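Local coordinates for protein tartronate semialdehyde reductase (Salmonella typhimurium, PDB 1VPD) that probably catalyses the NAD(P)H-dependent reduction of tartronate semialdehyde to D-glycerate, the closing step of galactarate degradation, at residues G14-P19 with P130-G135; L121-S126 with D153-M158; I65-P70 with K76-G81; E39-V44 with A49-T54; F236-H241 with Q270-D275. One frame throughout, in Å; residues are numbered along the deposited sequence. Where two conformers were deposited one is given.

Interaction 1: residues G14-P19 with P130-G135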
# COMPACT_ATOMS: atom_id res chain seq x y z
N GLY A 14 5.36 8.28 -4.50
CA GLY A 14 3.97 8.46 -4.90
C GLY A 14 3.07 8.87 -3.73
O GLY A 14 3.53 9.45 -2.73
N ILE A 15 1.79 8.55 -3.83
CA ILE A 15 0.81 8.98 -2.83
C ILE A 15 1.17 8.52 -1.43
O ILE A 15 1.00 9.27 -0.47
CB ILE A 15 -0.62 8.48 -3.25
CG1 ILE A 15 -1.11 9.31 -4.46
CG2 ILE A 15 -1.59 8.63 -2.09
CD1 ILE A 15 -2.43 8.88 -5.10
N MSE A 16 1.67 7.29 -1.31
CA MSE A 16 2.13 6.78 -0.02
C MSE A 16 3.61 7.14 0.22
O MSE A 16 3.98 7.61 1.29
CB MSE A 16 1.92 5.26 0.02
CG MSE A 16 0.47 4.82 -0.30
SE MSE A 16 -0.81 5.42 1.07
CE MSE A 16 -0.01 4.39 2.53
N GLY A 17 4.45 6.90 -0.79
CA GLY A 17 5.89 7.04 -0.63
C GLY A 17 6.35 8.45 -0.26
O GLY A 17 7.24 8.63 0.57
N LYS A 18 5.77 9.44 -0.91
CA LYS A 18 6.18 10.83 -0.66
C LYS A 18 6.02 11.23 0.82
O LYS A 18 7.01 11.62 1.45
CB LYS A 18 5.49 11.80 -1.60
CG LYS A 18 5.97 13.24 -1.43
CD LYS A 18 5.62 14.06 -2.63
CE LYS A 18 4.27 14.65 -2.51
NZ LYS A 18 4.09 15.72 -3.54
N PRO A 19 4.82 11.13 1.40
CA PRO A 19 4.69 11.47 2.83
C PRO A 19 5.50 10.59 3.77
O PRO A 19 5.95 11.09 4.82
CB PRO A 19 3.18 11.36 3.10
CG PRO A 19 2.65 10.53 1.97
CD PRO A 19 3.52 10.83 0.78
N PRO A 130 -4.09 9.27 4.44
CA PRO A 130 -4.08 10.03 5.70
C PRO A 130 -3.08 9.54 6.73
O PRO A 130 -2.45 10.36 7.42
CB PRO A 130 -5.52 9.90 6.21
CG PRO A 130 -6.32 9.68 4.96
CD PRO A 130 -5.45 8.80 4.11
N LYS A 131 -2.92 8.23 6.85
CA LYS A 131 -2.01 7.69 7.85
C LYS A 131 -0.56 7.61 7.36
O LYS A 131 0.37 7.55 8.18
CB LYS A 131 -2.49 6.32 8.34
CG LYS A 131 -3.82 6.38 9.10
CD LYS A 131 -4.14 5.05 9.77
CE LYS A 131 -5.34 5.16 10.69
NZ LYS A 131 -4.96 5.78 12.01
N ALA A 132 -0.36 7.60 6.05
CA ALA A 132 0.98 7.78 5.48
C ALA A 132 1.46 9.19 5.84
O ALA A 132 2.60 9.37 6.27
CB ALA A 132 0.95 7.60 3.98
N ILE A 133 0.57 10.16 5.71
CA ILE A 133 0.89 11.56 6.03
C ILE A 133 1.20 11.74 7.51
O ILE A 133 2.26 12.29 7.85
CB ILE A 133 -0.24 12.51 5.55
CG1 ILE A 133 -0.28 12.57 4.02
CG2 ILE A 133 -0.07 13.93 6.15
CD1 ILE A 133 -1.54 13.12 3.44
N ASP A 134 0.35 11.24 8.40
CA ASP A 134 0.52 11.50 9.82
C ASP A 134 1.42 10.49 10.55
O ASP A 134 1.68 10.63 11.75
CB ASP A 134 -0.83 11.73 10.51
CG ASP A 134 -1.60 10.47 10.81
OD1 ASP A 134 -1.10 9.36 10.53
OD2 ASP A 134 -2.72 10.51 11.37
N GLY A 135 1.94 9.51 9.82
CA GLY A 135 2.89 8.58 10.34
C GLY A 135 2.36 7.51 11.28
O GLY A 135 3.10 7.04 12.14
O HOH W 1 4.27 13.08 5.97
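Pro-19 and Ile-133 bring the two backbones to 5.0 Å between their CA atoms, with Met-16 facing Ala-132, where the start of helix 17-26 comes up against the end of helix 128-134. The proline ring touches both Ala-132 and Ile-133. Its CB sits 3.7 Å from Ile-133 CA and also meets Ile-133 CG1, while its CG reaches Ala-132 CB at 3.9 Å. Ile-133 keeps CG1 anti to its carbonyl carbon (chi1 -69°), which lays that methylene beside the ring and carries CD1 off past it. Residues 14-19 run from the glycine-rich turn after the first strand of a Rossmann-type domain into the helix that follows, part of a predicted NAD-binding site; Lys-18 N is hydrogen-bonded to Gly-14 O. Met-16, a selenomethionine, folds back at chi2 (-66°) and chi3 (-63°) and sets CE 3.7 Å from Ala-132 CB, although a second conformer makes this touch less certain. A tartaric acid, probably from the crystallisation liquor, lies about 4 Å from that side chain. No hydrogen bond joins the segments; a water donates to Pro-19 O at 2.8 Å and to Ile-133 O at 2.9 Å, and the latter carbonyl also accepts from Asn-23 ND2.

Interaction 2: residues L121-S126 with D153-M158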
# COMPACT_ATOMS: atom_id res chain seq x y z
N LEU A 121 13.80 -7.35 3.37
CA LEU A 121 12.55 -7.48 4.11
C LEU A 121 11.40 -7.10 3.18
O LEU A 121 11.52 -6.15 2.39
CB LEU A 121 12.48 -6.55 5.32
CG LEU A 121 13.57 -6.65 6.39
CD1 LEU A 121 13.41 -5.52 7.39
CD2 LEU A 121 13.47 -7.99 7.05
N ASP A 122 10.27 -7.81 3.29
CA ASP A 122 9.02 -7.36 2.68
C ASP A 122 8.16 -6.74 3.77
O ASP A 122 7.69 -7.43 4.67
CB ASP A 122 8.29 -8.46 1.88
CG ASP A 122 7.83 -9.65 2.71
OD1 ASP A 122 8.64 -10.23 3.48
OD2 ASP A 122 6.67 -10.13 2.58
N ALA A 123 8.01 -5.41 3.70
CA ALA A 123 7.36 -4.62 4.74
C ALA A 123 6.26 -3.70 4.19
O ALA A 123 6.34 -2.47 4.33
CB ALA A 123 8.41 -3.79 5.48
N PRO A 124 5.23 -4.29 3.58
CA PRO A 124 4.08 -3.51 3.12
C PRO A 124 3.32 -2.87 4.28
O PRO A 124 3.52 -3.20 5.46
CB PRO A 124 3.22 -4.54 2.37
CG PRO A 124 3.59 -5.85 2.96
CD PRO A 124 5.05 -5.72 3.31
N VAL A 125 2.47 -1.93 3.93
CA VAL A 125 1.84 -1.07 4.92
C VAL A 125 0.35 -1.01 4.75
O VAL A 125 -0.19 -1.32 3.68
CB VAL A 125 2.44 0.38 4.86
CG1 VAL A 125 3.95 0.35 4.84
CG2 VAL A 125 1.93 1.17 3.66
N SER A 126 -0.31 -0.53 5.80
CA SER A 126 -1.73 -0.18 5.70
C SER A 126 -2.08 1.04 6.53
O SER A 126 -1.59 1.23 7.65
CB SER A 126 -2.60 -1.35 6.14
OG SER A 126 -3.95 -1.01 5.96
N ASP A 153 13.56 0.71 14.15
CA ASP A 153 13.40 2.14 14.40
C ASP A 153 13.19 2.92 13.12
O ASP A 153 12.41 3.85 13.09
CB ASP A 153 14.62 2.72 15.13
CG ASP A 153 14.72 2.25 16.58
OD1 ASP A 153 13.73 1.79 17.18
OD2 ASP A 153 15.80 2.33 17.21
N LEU A 154 13.89 2.55 12.05
CA LEU A 154 13.75 3.23 10.78
C LEU A 154 12.31 3.06 10.27
O LEU A 154 11.68 4.03 9.86
CB LEU A 154 14.71 2.62 9.75
CG LEU A 154 14.55 3.11 8.30
CD1 LEU A 154 14.77 4.61 8.18
CD2 LEU A 154 15.46 2.36 7.37
N MSE A 155 11.82 1.83 10.29
CA MSE A 155 10.44 1.57 9.83
C MSE A 155 9.42 2.27 10.74
O MSE A 155 8.42 2.83 10.27
CB MSE A 155 10.17 0.06 9.75
CG MSE A 155 10.93 -0.62 8.63
SE MSE A 155 10.54 -2.51 8.43
CE MSE A 155 11.47 -3.23 10.02
N LYS A 156 9.68 2.24 12.05
CA LYS A 156 8.77 2.82 13.04
C LYS A 156 8.65 4.34 12.90
O LYS A 156 7.64 4.91 13.28
CB LYS A 156 9.18 2.42 14.46
CG LYS A 156 8.23 2.88 15.55
CD LYS A 156 6.89 2.13 15.51
CE LYS A 156 5.97 2.55 16.67
NZ LYS A 156 5.60 4.00 16.58
N ALA A 157 9.66 5.00 12.34
CA ALA A 157 9.58 6.43 12.09
C ALA A 157 8.47 6.86 11.13
O ALA A 157 8.09 8.04 11.10
CB ALA A 157 10.94 6.96 11.60
N MSE A 158 7.93 5.90 10.37
CA MSE A 158 6.83 6.15 9.43
C MSE A 158 5.48 5.62 9.93
O MSE A 158 4.46 5.79 9.23
CB MSE A 158 7.13 5.48 8.09
CG MSE A 158 8.30 6.12 7.34
SE MSE A 158 8.94 5.03 5.87
CE MSE A 158 9.65 3.57 6.89
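Met-155, a selenomethionine, reaches from its helix to the strand and touches two residues there, Leu-121 and Ala-123, which look the same way because they are two apart. The chain first runs out straight, with SE anti to CA (chi2 -177°), and then hooks at chi3 (-72°). The straight part delivers SE to the methyl of Ala-123, 3.9 Å from its CB. The hook turns CE aside, partly toward the Leu-121 end of the strand, where it meets Leu-121 CD1 at 4.0 Å. Leu-121 comes to that meeting extended: CD1 continues the line from CA (chi2 173°), and CD2 is turned off to another side. The two long side chains pass at a slant, methyl against methyl. Short alanine and long leucine thus take different parts of a single side chain. The backbones stay well separated, 8.6 Å between the CA atoms of Ala-123 and Met-155, a spacing filled by side chains alone with no hydrogen bond across.

All three residues are buried, as expected where a helix covers the face of a sheet. Asp-122, between them, faces the other way; its OD1 accepts from Gly-169 N, just before helix 170-198, and its OD2 from Asn-172 N in that helix's first turn. Farther along, Val-125 O accepts from Lys-175 NZ, the predicted active-site lysine. Strand 119-126 runs between strand 94-97, to which Leu-121 and Ala-123 are bonded, and the antiparallel strand 137-142; on the helix side, Leu-154, Ala-157 and Met-158 lean on Leu-24 of helix 17-26.

Interaction 3: residues I65-P70 with K76-G81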
# COMPACT_ATOMS: atom_id res chain seq x y z
N ILE A 65 17.92 0.60 1.64
CA ILE A 65 17.11 1.26 0.62
C ILE A 65 15.68 0.80 0.84
O ILE A 65 15.44 -0.39 0.96
CB ILE A 65 17.56 0.84 -0.79
CG1 ILE A 65 19.02 1.24 -1.04
CG2 ILE A 65 16.69 1.51 -1.85
CD1 ILE A 65 19.85 0.12 -1.54
N ILE A 66 14.77 1.75 0.91
CA ILE A 66 13.32 1.47 0.88
C ILE A 66 12.78 1.65 -0.54
O ILE A 66 13.09 2.63 -1.21
CB ILE A 66 12.59 2.42 1.86
CG1 ILE A 66 12.97 2.09 3.30
CG2 ILE A 66 11.05 2.41 1.64
CD1 ILE A 66 12.69 3.23 4.25
N THR A 67 11.94 0.71 -1.00
CA THR A 67 11.18 0.90 -2.24
C THR A 67 9.70 0.97 -1.89
O THR A 67 9.26 0.26 -1.00
CB THR A 67 11.41 -0.22 -3.26
OG1 THR A 67 11.37 -1.51 -2.63
CG2 THR A 67 12.82 -0.12 -3.87
N MSE A 68 8.97 1.84 -2.57
CA MSE A 68 7.52 1.95 -2.42
C MSE A 68 6.97 2.11 -3.83
O MSE A 68 6.85 3.22 -4.34
CB MSE A 68 7.14 3.11 -1.49
CG MSE A 68 5.62 3.37 -1.31
SE MSE A 68 4.65 1.79 -1.01
CE MSE A 68 4.29 1.91 0.81
N LEU A 69 6.66 0.97 -4.45
CA LEU A 69 6.31 0.90 -5.86
C LEU A 69 4.99 0.12 -6.05
O LEU A 69 4.53 -0.54 -5.12
CB LEU A 69 7.45 0.24 -6.62
CG LEU A 69 8.79 1.00 -6.54
CD1 LEU A 69 9.96 0.13 -7.00
CD2 LEU A 69 8.69 2.28 -7.35
N PRO A 70 4.37 0.24 -7.22
CA PRO A 70 3.01 -0.28 -7.40
C PRO A 70 2.83 -1.80 -7.44
O PRO A 70 1.76 -2.26 -7.04
CB PRO A 70 2.57 0.30 -8.75
CG PRO A 70 3.61 1.20 -9.22
CD PRO A 70 4.82 0.99 -8.40
N LYS A 76 10.85 -5.43 -9.48
CA LYS A 76 11.86 -6.23 -10.17
C LYS A 76 12.76 -5.37 -11.05
O LYS A 76 13.99 -5.55 -11.07
CB LYS A 76 11.20 -7.33 -11.00
CG LYS A 76 10.69 -8.49 -10.17
CD LYS A 76 10.18 -9.63 -11.04
CE LYS A 76 9.69 -10.79 -10.16
NZ LYS A 76 9.00 -11.83 -10.97
N GLU A 77 12.18 -4.41 -11.75
CA GLU A 77 12.98 -3.50 -12.61
C GLU A 77 13.94 -2.64 -11.75
O GLU A 77 15.12 -2.53 -12.07
CB GLU A 77 12.11 -2.62 -13.50
CG GLU A 77 12.89 -1.77 -14.50
CD GLU A 77 13.76 -2.57 -15.46
OE1 GLU A 77 13.47 -3.75 -15.73
OE2 GLU A 77 14.75 -2.01 -15.96
N VAL A 78 13.43 -2.07 -10.67
CA VAL A 78 14.24 -1.22 -9.81
C VAL A 78 15.32 -2.03 -9.05
O VAL A 78 16.47 -1.57 -8.90
CB VAL A 78 13.35 -0.43 -8.82
CG1 VAL A 78 14.15 0.13 -7.66
CG2 VAL A 78 12.61 0.69 -9.55
N ALA A 79 14.97 -3.21 -8.59
CA ALA A 79 15.86 -4.00 -7.76
C ALA A 79 16.88 -4.78 -8.58
O ALA A 79 18.04 -4.90 -8.16
CB ALA A 79 15.07 -4.96 -6.85
N LEU A 80 16.45 -5.31 -9.72
CA LEU A 80 17.23 -6.30 -10.47
C LEU A 80 17.62 -5.89 -11.88
O LEU A 80 18.47 -6.54 -12.50
CB LEU A 80 16.45 -7.62 -10.56
CG LEU A 80 15.93 -8.20 -9.25
CD1 LEU A 80 15.24 -9.52 -9.53
CD2 LEU A 80 17.06 -8.39 -8.26
N GLY A 81 17.03 -4.82 -12.38
CA GLY A 81 17.13 -4.47 -13.78
C GLY A 81 18.37 -3.66 -14.07
O GLY A 81 19.22 -3.47 -13.21
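Leu-69 and Thr-67 meet Val-78 without any flat group between them: no ring, amide or carboxylate takes part, so there are no faces or edges to match, just branched aliphatic ends. Val-78 stands in the middle and uses both of its methyls. With CG1 anti to the backbone N (chi1 163°), the fork opens toward the other segment, one prong for each partner. CG2 goes to Leu-69 CD1 at 3.7 Å, and the same CD1 lies 3.9 Å from Val-78 CB, so the leucine methyl rests against the branch point, its side chain crossing the valine at a slant. CG1 goes to Thr-67 CG2 at 4.0 Å, the two side chains running past each other in opposite senses.

This is the strand-to-helix step of a Rossmann-type domain: strand 64-67 lies between the parallel strands 7-11 and 94-97, and helix 72-80 folds back over it, leaving 8.4 Å between the CA atoms of Thr-67 and Val-78. The threonine serves both sides. At chi1 45° its methyl is presented to the valine, while OG1 is hydrogen-bonded to Asp-97 OD1 on the neighbouring strand, which fixes the rotation. Beyond the strand end, Leu-69 N is held by Ser-99 OG, and the leucine side chain also touches residues of the glycine-rich, probably NAD-binding turn. Val-78 packs further on Ile-11 and on Ile-85, the latter shared with Thr-67.

Interaction 4: residues E39-V44 with A49-T54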
# COMPACT_ATOMS: atom_id res chain seq x y z
N GLU A 39 9.26 16.01 -10.52
CA GLU A 39 8.59 16.93 -9.60
C GLU A 39 8.41 16.33 -8.22
O GLU A 39 8.49 17.05 -7.23
CB GLU A 39 7.23 17.37 -10.14
CG GLU A 39 7.29 18.19 -11.42
CD GLU A 39 5.94 18.82 -11.76
OE1 GLU A 39 4.99 18.72 -10.95
OE2 GLU A 39 5.83 19.41 -12.86
N ALA A 40 8.14 15.03 -8.15
CA ALA A 40 8.09 14.33 -6.85
C ALA A 40 9.47 14.36 -6.17
O ALA A 40 9.58 14.67 -4.99
CB ALA A 40 7.57 12.89 -7.02
N ILE A 41 10.54 14.06 -6.92
CA ILE A 41 11.89 14.22 -6.37
C ILE A 41 12.12 15.66 -5.87
O ILE A 41 12.58 15.86 -4.76
CB ILE A 41 12.99 13.86 -7.39
CG1 ILE A 41 12.86 12.42 -7.89
CG2 ILE A 41 14.37 14.10 -6.76
CD1 ILE A 41 13.84 12.05 -9.00
N ALA A 42 11.75 16.65 -6.68
CA ALA A 42 12.00 18.05 -6.30
C ALA A 42 11.33 18.42 -4.99
O ALA A 42 11.91 19.11 -4.15
CB ALA A 42 11.57 18.98 -7.39
N ASP A 43 10.11 17.93 -4.79
CA ASP A 43 9.37 18.19 -3.56
C ASP A 43 10.09 17.61 -2.34
O ASP A 43 10.19 18.24 -1.30
CB ASP A 43 7.98 17.55 -3.71
CG ASP A 43 7.06 17.86 -2.56
OD1 ASP A 43 5.87 18.11 -2.83
OD2 ASP A 43 7.41 17.87 -1.36
N VAL A 44 10.59 16.38 -2.47
CA VAL A 44 11.23 15.73 -1.36
C VAL A 44 12.64 16.30 -1.11
O VAL A 44 13.06 16.39 0.03
CB VAL A 44 11.20 14.17 -1.53
CG1 VAL A 44 11.90 13.50 -0.40
CG2 VAL A 44 9.73 13.69 -1.59
N ALA A 49 15.97 16.03 1.34
CA ALA A 49 16.62 14.85 0.75
C ALA A 49 17.68 15.23 -0.27
O ALA A 49 17.64 16.30 -0.87
CB ALA A 49 15.59 13.95 0.08
N GLU A 50 18.61 14.31 -0.48
CA GLU A 50 19.40 14.28 -1.70
C GLU A 50 18.78 13.33 -2.72
O GLU A 50 17.78 12.67 -2.44
CB GLU A 50 20.82 13.84 -1.38
CG GLU A 50 21.52 14.80 -0.44
CD GLU A 50 22.97 14.48 -0.30
OE1 GLU A 50 23.26 13.38 0.22
OE2 GLU A 50 23.80 15.34 -0.73
N THR A 51 19.36 13.30 -3.92
CA THR A 51 18.90 12.42 -5.00
C THR A 51 20.08 11.87 -5.81
O THR A 51 21.22 12.32 -5.65
CB THR A 51 17.88 13.15 -5.88
OG1 THR A 51 17.31 12.25 -6.84
CG2 THR A 51 18.53 14.28 -6.74
N ALA A 52 19.82 10.84 -6.60
CA ALA A 52 20.80 10.32 -7.56
C ALA A 52 20.06 9.85 -8.80
O ALA A 52 18.84 9.65 -8.73
CB ALA A 52 21.61 9.18 -6.95
N SER A 53 20.78 9.64 -9.90
CA SER A 53 20.17 9.47 -11.21
C SER A 53 19.69 8.04 -11.49
O SER A 53 18.96 7.81 -12.46
CB SER A 53 21.13 9.92 -12.33
OG SER A 53 21.32 11.34 -12.32
N THR A 54 20.14 7.08 -10.68
CA THR A 54 19.73 5.68 -10.87
C THR A 54 19.60 4.99 -9.54
O THR A 54 20.15 5.43 -8.54
CB THR A 54 20.74 4.86 -11.69
OG1 THR A 54 22.00 4.84 -11.00
CG2 THR A 54 21.03 5.48 -13.07
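Ala-49 N donates to Val-44 O over 3.2 Å, the one hydrogen bond between the segments. The bond is nearly straight at hydrogen (164°), but the donor comes in at 133° to the C=O and somewhat tilted from the carbonyl plane. It spans five residues, around the end of helix 38-46, a reach consistent with a Schellman-type close of the helix. Ala-49 is thereby pulled in under the last turn: its CB lies 3.5 Å from Val-44 O and 3.7 Å from Val-44 CG1, so the alanine methyl lies against both the carbonyl and a methyl of the same valine.

A turn earlier on the helix, Ile-41 meets Thr-51, the two side chains crossing at about a right angle. The isoleucine's branch methyl CG2 does the touching, 3.7 Å from Thr-51 CB and 3.5 Å from Thr-51 OG1. That oxygen is not left to the hydrocarbon: anti to the backbone N (chi1 -173°), it is hydrogen-bonded to Val-33 O on the adjoining strand, which holds the threonine with its CB and OG1 side against the isoleucine.

Val-44 is also packed against Lys-18, Ser-21 and Leu-25 of helix 17-26, and Glu-50 shares backbone hydrogen bonds with Leu-31 and Val-33. Just after the contact, Thr-54 caps helix 55-61 through Ala-57 N. Strand 30-34, helix 38-46 and the short edge strand 50-51 form a beta-alpha-beta unit; here the helix packs against the returning strand, as in the crossover of a Rossmann-type domain.

Interaction 5: residues F236-H241 with Q270-D275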
# COMPACT_ATOMS: atom_id res chain seq x y z
N PHE A 236 -6.28 5.62 -2.84
CA PHE A 236 -5.81 4.33 -3.35
C PHE A 236 -6.66 3.90 -4.54
O PHE A 236 -7.84 3.57 -4.39
CB PHE A 236 -5.87 3.27 -2.26
CG PHE A 236 -5.20 1.96 -2.64
CD1 PHE A 236 -3.84 1.91 -2.88
CD2 PHE A 236 -5.94 0.78 -2.71
CE1 PHE A 236 -3.21 0.72 -3.20
CE2 PHE A 236 -5.30 -0.43 -3.03
CZ PHE A 236 -3.96 -0.46 -3.29
N ARG A 237 -6.07 3.90 -5.73
CA ARG A 237 -6.81 3.62 -6.96
C ARG A 237 -7.41 2.22 -6.99
O ARG A 237 -6.75 1.24 -6.60
CB ARG A 237 -5.91 3.74 -8.19
CG ARG A 237 -5.39 5.14 -8.45
CD ARG A 237 -4.62 5.22 -9.74
NE ARG A 237 -3.24 4.77 -9.60
CZ ARG A 237 -2.71 3.70 -10.21
NH1 ARG A 237 -3.42 2.91 -11.00
NH2 ARG A 237 -1.44 3.43 -10.00
N ILE A 238 -8.63 2.13 -7.50
CA ILE A 238 -9.27 0.84 -7.76
C ILE A 238 -8.35 -0.12 -8.55
O ILE A 238 -8.26 -1.30 -8.22
CB ILE A 238 -10.61 1.04 -8.51
CG1 ILE A 238 -11.70 1.58 -7.57
CG2 ILE A 238 -11.06 -0.24 -9.21
CD1 ILE A 238 -12.33 0.51 -6.67
N ASP A 239 -7.62 0.40 -9.54
CA ASP A 239 -6.74 -0.45 -10.33
C ASP A 239 -5.66 -1.15 -9.49
O ASP A 239 -5.29 -2.30 -9.79
CB ASP A 239 -6.13 0.29 -11.53
CG ASP A 239 -7.10 0.45 -12.67
OD1 ASP A 239 -8.11 -0.31 -12.76
OD2 ASP A 239 -6.94 1.34 -13.54
N LEU A 240 -5.14 -0.46 -8.48
CA LEU A 240 -4.19 -1.07 -7.55
C LEU A 240 -4.85 -2.10 -6.63
O LEU A 240 -4.27 -3.15 -6.37
CB LEU A 240 -3.45 -0.02 -6.72
CG LEU A 240 -2.55 0.89 -7.55
CD1 LEU A 240 -2.03 2.02 -6.65
CD2 LEU A 240 -1.41 0.11 -8.16
N HIS A 241 -6.07 -1.83 -6.18
CA HIS A 241 -6.76 -2.78 -5.33
C HIS A 241 -7.11 -4.04 -6.13
O HIS A 241 -7.05 -5.14 -5.57
CB HIS A 241 -7.98 -2.18 -4.63
CG HIS A 241 -8.22 -2.76 -3.27
ND1 HIS A 241 -8.77 -2.04 -2.24
CD2 HIS A 241 -7.97 -4.00 -2.78
CE1 HIS A 241 -8.85 -2.81 -1.16
NE2 HIS A 241 -8.37 -4.01 -1.46
N GLN A 270 -13.99 -5.18 -11.42
CA GLN A 270 -13.90 -5.30 -12.89
C GLN A 270 -14.96 -4.43 -13.58
O GLN A 270 -14.67 -3.74 -14.57
CB GLN A 270 -13.98 -6.76 -13.35
CG GLN A 270 -12.79 -7.59 -12.90
CD GLN A 270 -11.50 -7.25 -13.64
OE1 GLN A 270 -11.53 -6.79 -14.80
NE2 GLN A 270 -10.36 -7.46 -12.97
N ALA A 271 -16.18 -4.44 -13.04
CA ALA A 271 -17.23 -3.59 -13.58
C ALA A 271 -16.87 -2.11 -13.46
O ALA A 271 -17.08 -1.34 -14.41
CB ALA A 271 -18.57 -3.89 -12.89
N LEU A 272 -16.33 -1.71 -12.30
CA LEU A 272 -15.92 -0.32 -12.08
C LEU A 272 -14.83 0.11 -13.06
O LEU A 272 -14.90 1.21 -13.64
CB LEU A 272 -15.47 -0.11 -10.65
CG LEU A 272 -16.62 -0.07 -9.63
CD1 LEU A 272 -16.11 -0.21 -8.23
CD2 LEU A 272 -17.46 1.21 -9.80
N ARG A 273 -13.83 -0.74 -13.24
CA ARG A 273 -12.76 -0.45 -14.21
C ARG A 273 -13.33 -0.28 -15.63
O ARG A 273 -12.97 0.68 -16.34
CB ARG A 273 -11.73 -1.59 -14.22
CG ARG A 273 -10.73 -1.54 -15.39
CD ARG A 273 -9.75 -2.71 -15.40
NE ARG A 273 -8.73 -2.52 -14.39
CZ ARG A 273 -7.83 -3.43 -14.05
NH1 ARG A 273 -7.82 -4.60 -14.65
NH2 ARG A 273 -6.93 -3.15 -13.11
N ALA A 274 -14.24 -1.16 -16.00
CA ALA A 274 -14.86 -1.11 -17.33
C ALA A 274 -15.71 0.16 -17.51
O ALA A 274 -15.90 0.60 -18.64
CB ALA A 274 -15.67 -2.33 -17.57
N ASP A 275 -16.20 0.72 -16.41
CA ASP A 275 -17.03 1.92 -16.42
C ASP A 275 -16.25 3.19 -16.06
O ASP A 275 -16.84 4.20 -15.68
CB ASP A 275 -18.22 1.72 -15.49
CG ASP A 275 -19.38 2.67 -15.76
OD1 ASP A 275 -19.56 3.14 -16.89
OD2 ASP A 275 -20.14 2.99 -14.83
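Arg-273 holds CG anti to its backbone N (chi1 168°) and then turns at chi3 (-77°), which swings the guanidinium across to Asp-239, whose CG lies beside its own backbone N. Both belong to the all-helical C-terminal domain of this dehydrogenase family, where the start of helix 238-255 meets the end of helix 260-274. The salt bridge is side-on but uses a single oxygen: Asp-239 OD1 takes NE of Arg-273 at 2.8 Å and NH2 of Arg-273 at 3.1 Å, the NE bond being the straighter. OD1 lies in the guanidinium plane, yet the two nitrogens approach it from above the carboxylate, from one face, with the planes 61° apart. A carboxylate in the first turn of a helix should also be favoured by the helix dipole. Arg-273 packs on Ile-242, and its side chain is about 6 Å from that of Lys-243, a residue predicted to bind NAD. On the buried side, Leu-272 turns inward to Leu-285 and Tyr-288 of helix 285-293 as well as to Ile-238. Ile-238, which has two conformers, crosses Leu-272 at about a right angle, and in one of them its CD1 lies, less certainly, 4.2 Å from Leu-272 CD1.

In the fold
Interactions 1 to 4 lie in the Rossmann-type domain; interaction 5 belongs to the helical domain. Interaction 2 is wholly buried, interaction 3 only partly so; both are purely apolar across the contact and set helices on the same sheet, and they meet where Met-158 and Leu-154 reach Ile-66. Interaction 4, at the sheet's edge strand, adds a backbone bond, and interaction 1 pairs two helices with a water between their carbonyls. Residues 16-18, at the turn into helix 17-26, link these: Lys-18 packs on Val-44, Met-16 on Val-125, and Gly-17 on Met-68. Interaction 5, partly at the surface, has the salt bridge; Pro-70 touching Leu-240 joins it to interaction 3 across the domains.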